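Side-chain contacts in probable ribose-5-phosphate isomerase B (Mycoplasma genitalium, PDB 6MU0), which probably catalyses the interconversion of ribulose 5-phosphate and ribose 5-phosphate in the non-oxidative stage of the pentose phosphate pathway: residues Asp62-Asn67 and Ala113-Leu118; Gly92-Leu97 and Arg147-Ile152. One frame throughout, in Å; residues are numbered along the deposited sequence. Where two conformers were deposited one is given.

Interaction 1: residues Asp62-Asn67 and Ala113-Leu118; sequences DKVKKN and ANVLCL
Val64, on the last turns of helix 53-66, packs against Asn114 and Val115 where strand 115-117 enters the parallel sheet of this Rossmann-like alpha/beta/alpha fold. The contact is buried and is part of the packing of helix 53-66 on the sheet. From its CB, which points at the strand, Val64 forks into two methyls with different tasks. CG1, anti to the backbone N (chi1 173°), settles over the face of the Asn114 amide: Val64 CG1 lies 3.6 Å from Asn114 CG, almost straight above that carbon. It rides across the whole group, with Val64 CG1 at 3.7 Å from Asn114 ND2 and 3.9 Å from Asn114 OD1. It also reaches back to the root of the side chain, Val64 CG1 and Asn114 CB being 4.0 Å apart.

The amide stands face-on to the helix because its CG is turned between the backbone N and the carbonyl carbon (chi1 54°). Its polar atoms are used at the periphery of the group: OD1 accepts a hydrogen bond from the backbone N of Leu94, while ND2 donates to the carbonyls of Gly92 and Ser68. Three bonds thus fix the rotation of the buried amide and settle which end is oxygen, leaving a flat surface for the valine methyl. The bond to Ser68 also ties the strand entrance to the chain just beyond the helix, where the backbone N of Asn67 bonds to the carbonyl O of Val64 at 2.9 Å.

The other branch makes the purely apolar half of the contact. Val115, whose side chain also packs on Leu75, Val93 and Ala95, offers one methyl to the helix, and Val64 CG2 meets Val115 CG2 at 4.1 Å.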
loop_
_atom_site.group_PDB
_atom_site.type_symbol
_atom_site.label_atom_id
_atom_site.label_comp_id
_atom_site.label_asym_id
_atom_site.label_seq_id
_atom_site.Cartn_x
_atom_site.Cartn_y
_atom_site.Cartn_z
ATOM N N ASP A 62 -1.048 10.041 3.868
ATOM C CA ASP A 62 -0.939 10.972 4.985
ATOM C C ASP A 62 -1.151 10.275 6.324
ATOM O O ASP A 62 -0.555 10.681 7.325
ATOM C CB ASP A 62 -1.906 12.146 4.812
ATOM C CG ASP A 62 -1.395 13.198 3.836
ATOM O OD1 ASP A 62 -0.167 13.305 3.633
ATOM O OD2 ASP A 62 -2.236 13.939 3.281
ATOM N N LYS A 63 -1.983 9.226 6.370
ATOM C CA LYS A 63 -2.113 8.451 7.604
ATOM C C LYS A 63 -0.841 7.664 7.888
ATOM O O LYS A 63 -0.338 7.661 9.020
ATOM C CB LYS A 63 -3.319 7.511 7.531
ATOM C CG LYS A 63 -4.662 8.193 7.639
ATOM C CD LYS A 63 -4.896 8.736 9.037
ATOM C CE LYS A 63 -6.313 9.264 9.178
ATOM N NZ LYS A 63 -6.564 9.789 10.545
ATOM N N VAL A 64 -0.310 6.971 6.874
ATOM C CA VAL A 64 0.908 6.192 7.072
ATOM C C VAL A 64 2.048 7.089 7.537
ATOM O O VAL A 64 2.831 6.712 8.414
ATOM C CB VAL A 64 1.246 5.394 5.798
ATOM C CG1 VAL A 64 2.606 4.718 5.918
ATOM C CG2 VAL A 64 0.158 4.368 5.540
ATOM N N LYS A 65 2.126 8.309 6.989
ATOM C CA LYS A 65 3.158 9.273 7.370
ATOM C C LYS A 65 3.211 9.516 8.876
ATOM O O LYS A 65 4.289 9.780 9.418
ATOM C CB LYS A 65 2.910 10.590 6.627
ATOM C CG LYS A 65 3.691 11.807 7.112
ATOM C CD LYS A 65 3.346 13.017 6.248
ATOM C CE LYS A 65 4.046 14.282 6.705
ATOM N NZ LYS A 65 3.699 15.427 5.815
ATOM N N LYS A 66 2.066 9.445 9.566
ATOM C CA LYS A 66 2.010 9.690 11.008
ATOM C C LYS A 66 2.593 8.543 11.827
ATOM O O LYS A 66 2.966 8.745 12.990
ATOM C CB LYS A 66 0.554 9.913 11.424
ATOM C CG LYS A 66 -0.106 11.113 10.763
ATOM C CD LYS A 66 -1.622 11.051 10.870
ATOM C CE LYS A 66 -2.089 11.000 12.315
ATOM N NZ LYS A 66 -3.574 10.903 12.403
ATOM N N ASN A 67 2.654 7.340 11.264
ATOM C CA ASN A 67 3.183 6.175 11.955
ATOM C C ASN A 67 3.932 5.309 10.947
ATOM O O ASN A 67 3.618 4.145 10.738
ATOM C CB ASN A 67 2.072 5.393 12.649
ATOM C CG ASN A 67 1.615 6.049 13.931
ATOM O OD1 ASN A 67 2.308 5.999 14.943
ATOM N ND2 ASN A 67 0.445 6.676 13.894
ATOM N N ALA A 113 8.723 -1.424 2.073
ATOM C CA ALA A 113 7.581 -0.609 1.692
ATOM C C ALA A 113 6.568 -0.548 2.826
ATOM O O ALA A 113 6.298 -1.549 3.490
ATOM C CB ALA A 113 6.913 -1.199 0.454
ATOM N N ASN A 114 5.997 0.634 3.044
ATOM C CA ASN A 114 4.867 0.759 3.954
ATOM C C ASN A 114 3.552 1.043 3.245
ATOM O O ASN A 114 2.517 1.135 3.914
ATOM C CB ASN A 114 5.137 1.752 5.094
ATOM C CG ASN A 114 5.568 3.118 4.603
ATOM O OD1 ASN A 114 5.337 3.489 3.451
ATOM N ND2 ASN A 114 6.199 3.884 5.487
ATOM N N VAL A 115 3.559 1.137 1.914
ATOM C CA VAL A 115 2.345 1.247 1.123
ATOM C C VAL A 115 2.466 0.289 -0.054
ATOM O O VAL A 115 3.472 0.304 -0.779
ATOM C CB VAL A 115 2.082 2.689 0.646
ATOM C CG1 VAL A 115 0.909 2.743 -0.332
ATOM C CG2 VAL A 115 1.812 3.613 1.839
ATOM N N LEU A 116 1.455 -0.558 -0.214
ATOM C CA LEU A 116 1.366 -1.538 -1.282
ATOM C C LEU A 116 0.365 -1.019 -2.305
ATOM O O LEU A 116 -0.784 -0.726 -1.956
ATOM C CB LEU A 116 0.880 -2.861 -0.690
ATOM C CG LEU A 116 0.573 -3.979 -1.677
ATOM C CD1 LEU A 116 1.825 -4.422 -2.417
ATOM C CD2 LEU A 116 -0.064 -5.140 -0.922
ATOM N N CYS A 117 0.802 -0.910 -3.559
ATOM C CA CYS A 117 -0.014 -0.409 -4.655
ATOM C C CYS A 117 -0.340 -1.551 -5.606
ATOM O O CYS A 117 0.553 -2.325 -5.983
ATOM C CB CYS A 117 0.715 0.710 -5.397
ATOM S SG CYS A 117 1.116 2.103 -4.304
ATOM N N LEU A 118 -1.617 -1.639 -5.989
ATOM C CA LEU A 118 -2.169 -2.770 -6.717
ATOM C C LEU A 118 -2.957 -2.284 -7.926
ATOM O O LEU A 118 -3.517 -1.181 -7.934
ATOM C CB LEU A 118 -3.138 -3.569 -5.836
ATOM C CG LEU A 118 -2.585 -4.089 -4.512
ATOM C CD1 LEU A 118 -3.685 -4.728 -3.689
ATOM C CD2 LEU A 118 -1.450 -5.066 -4.744
#

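Interaction 2: residues Gly92-Leu97 and Arg147-Ile152; sequences GVLAAL and RRIDKI
Leu94 and the two isoleucines Ile149 and Ile152 make an apolar contact between the run into strand 95-97 and the C-terminal helix 144-158. The leucine CB points at the helix, and its two methyls divide the partners between them. In the conformer given for Ile149, Leu94 CD1 touches Ile149 CG2 at 3.6 Å; Leu94 CD2 reaches Ile152 CG2 at 4.0 Å. Each isoleucine holds CG2 anti to its own backbone N, which brings this short branch, not the longer CG1 arm, to the leucine. Standing three residues apart, they turn these methyls to the same flank of the helix, and the leucine fork spans them. Ile149 is buried, whereas Ile152 is exposed at the outer margin.

Polar bonds lie beside the contact and not within it. Gly92 N is hydrogen-bonded to Glu156 OE2, one turn beyond Ile152. On the helix itself Asp150 OD1 pairs with Gln146 NE2.

Ile149's side chain lies about 5 Å from that of Asp111, a probable substrate-binding residue, and about 7 Å from that of His110, the probable proton donor. The contact packs helix 144-158, carrying the probable substrate-binding Arg148, against the loop leading into 95-97, the outermost strand within this chain, in the Rossmann-like LacAB/RpiB fold.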
loop_
_atom_site.group_PDB
_atom_site.type_symbol
_atom_site.label_atom_id
_atom_site.label_comp_id
_atom_site.label_asym_id
_atom_site.label_seq_id
_atom_site.Cartn_x
_atom_site.Cartn_y
_atom_site.Cartn_z
ATOM N N GLY A 92 8.112 10.073 4.435
ATOM C CA GLY A 92 8.129 8.851 5.201
ATOM C C GLY A 92 7.459 7.677 4.531
ATOM O O GLY A 92 7.517 6.562 5.067
ATOM N N VAL A 93 6.828 7.880 3.388
ATOM C CA VAL A 93 6.139 6.800 2.697
ATOM C C VAL A 93 7.078 6.151 1.693
ATOM O O VAL A 93 7.833 6.827 0.984
ATOM C CB VAL A 93 4.849 7.318 2.036
ATOM C CG1 VAL A 93 4.247 6.262 1.114
ATOM C CG2 VAL A 93 3.858 7.720 3.113
ATOM N N LEU A 94 7.039 4.824 1.643
ATOM C CA LEU A 94 7.765 4.027 0.659
ATOM C C LEU A 94 6.713 3.134 0.008
ATOM O O LEU A 94 6.253 2.163 0.613
ATOM C CB LEU A 94 8.861 3.219 1.346
ATOM C CG LEU A 94 9.972 4.052 1.996
ATOM C CD1 LEU A 94 10.835 3.136 2.853
ATOM C CD2 LEU A 94 10.809 4.787 0.951
ATOM N N ALA A 95 6.301 3.480 -1.209
ATOM C CA ALA A 95 5.178 2.823 -1.864
ATOM C C ALA A 95 5.669 1.942 -3.006
ATOM O O ALA A 95 6.393 2.410 -3.896
ATOM C CB ALA A 95 4.170 3.850 -2.381
ATOM N N ALA A 96 5.273 0.669 -2.972
ATOM C CA ALA A 96 5.721 -0.340 -3.919
ATOM C C ALA A 96 4.554 -0.821 -4.764
ATOM O O ALA A 96 3.531 -1.258 -4.226
ATOM C CB ALA A 96 6.282 -1.546 -3.169
ATOM N N LEU A 97 4.730 -0.786 -6.080
ATOM C CA LEU A 97 3.744 -1.312 -7.012
ATOM C C LEU A 97 4.060 -2.781 -7.272
ATOM O O LEU A 97 5.145 -3.117 -7.760
ATOM C CB LEU A 97 3.748 -0.506 -8.311
ATOM C CG LEU A 97 2.853 -1.024 -9.442
ATOM C CD1 LEU A 97 1.441 -1.334 -8.966
ATOM C CD2 LEU A 97 2.814 -0.029 -10.598
ATOM N N ARG A 147 20.728 0.498 4.423
ATOM C CA ARG A 147 21.584 1.560 3.909
ATOM C C ARG A 147 20.935 2.251 2.716
ATOM O O ARG A 147 20.997 3.480 2.583
ATOM C CB ARG A 147 22.921 0.954 3.498
ATOM C CG ARG A 147 23.907 1.954 2.965
ATOM C CD ARG A 147 25.212 1.281 2.590
ATOM N NE ARG A 147 25.099 0.452 1.392
ATOM C CZ ARG A 147 25.357 -0.852 1.334
ATOM N NH1 ARG A 147 25.747 -1.521 2.415
ATOM N NH2 ARG A 147 25.235 -1.496 0.182
ATOM N N ARG A 148 20.294 1.478 1.843
ATOM C CA ARG A 148 19.662 2.050 0.660
ATOM C C ARG A 148 18.424 2.865 1.019
ATOM O O ARG A 148 18.266 4.001 0.557
ATOM C CB ARG A 148 19.359 0.939 -0.341
ATOM C CG ARG A 148 20.642 0.355 -0.915
ATOM C CD ARG A 148 20.475 -1.022 -1.509
ATOM N NE ARG A 148 21.783 -1.556 -1.864
ATOM C CZ ARG A 148 22.021 -2.824 -2.169
ATOM N NH1 ARG A 148 21.027 -3.712 -2.164
ATOM N NH2 ARG A 148 23.257 -3.204 -2.460
ATOM N N ILE A 149 17.531 2.311 1.846
ATOM C CA ILE A 149 16.345 3.051 2.275
ATOM C C ILE A 149 16.747 4.343 2.981
ATOM O O ILE A 149 16.121 5.396 2.807
ATOM C CB ILE A 149 15.460 2.158 3.166
ATOM C CG1 ILE A 149 14.895 0.988 2.354
ATOM C CG2 ILE A 149 14.343 2.966 3.808
ATOM C CD1 ILE A 149 14.257 1.411 1.055
ATOM N N ASP A 150 17.805 4.277 3.800
ATOM C CA ASP A 150 18.281 5.474 4.493
ATOM C C ASP A 150 18.630 6.584 3.510
ATOM O O ASP A 150 18.435 7.767 3.807
ATOM C CB ASP A 150 19.505 5.150 5.352
ATOM C CG ASP A 150 19.154 4.391 6.618
ATOM O OD1 ASP A 150 17.956 4.264 6.932
ATOM O OD2 ASP A 150 20.089 3.920 7.300
ATOM N N LYS A 151 19.180 6.227 2.347
ATOM C CA LYS A 151 19.517 7.242 1.350
ATOM C C LYS A 151 18.269 7.917 0.792
ATOM O O LYS A 151 18.286 9.119 0.500
ATOM C CB LYS A 151 20.354 6.623 0.231
ATOM C CG LYS A 151 21.768 6.279 0.680
ATOM C CD LYS A 151 22.593 5.620 -0.408
ATOM C CE LYS A 151 24.043 5.484 0.029
ATOM N NZ LYS A 151 24.889 4.836 -1.013
ATOM N N ILE A 152 17.185 7.158 0.610
ATOM C CA ILE A 152 15.931 7.749 0.145
ATOM C C ILE A 152 15.385 8.707 1.193
ATOM O O ILE A 152 14.958 9.827 0.884
ATOM C CB ILE A 152 14.900 6.653 -0.176
ATOM C CG1 ILE A 152 15.431 5.689 -1.238
ATOM C CG2 ILE A 152 13.580 7.288 -0.603
ATOM C CD1 ILE A 152 14.476 4.557 -1.546
#

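Overall arrangement
From the N terminus the chain first passes 62-67 at the end of helix 53-66, then 92-97 leading into strand 95-97. Segment 113-118 next closes interaction 1 across 45 intervening residues, and 147-152 on the final helix closes interaction 2 across 49. The two loops cross, because 92-97 lies inside the first and 113-118 inside the second. They meet in the sheet, where 115-117 and 95-97 are neighbouring strands and Cys117 N lies 2.8 Å from Ala96 O, a probable hydrogen bond. Helix 53-66, two strands at one side of the sheet and helix 144-158 are thereby joined in series.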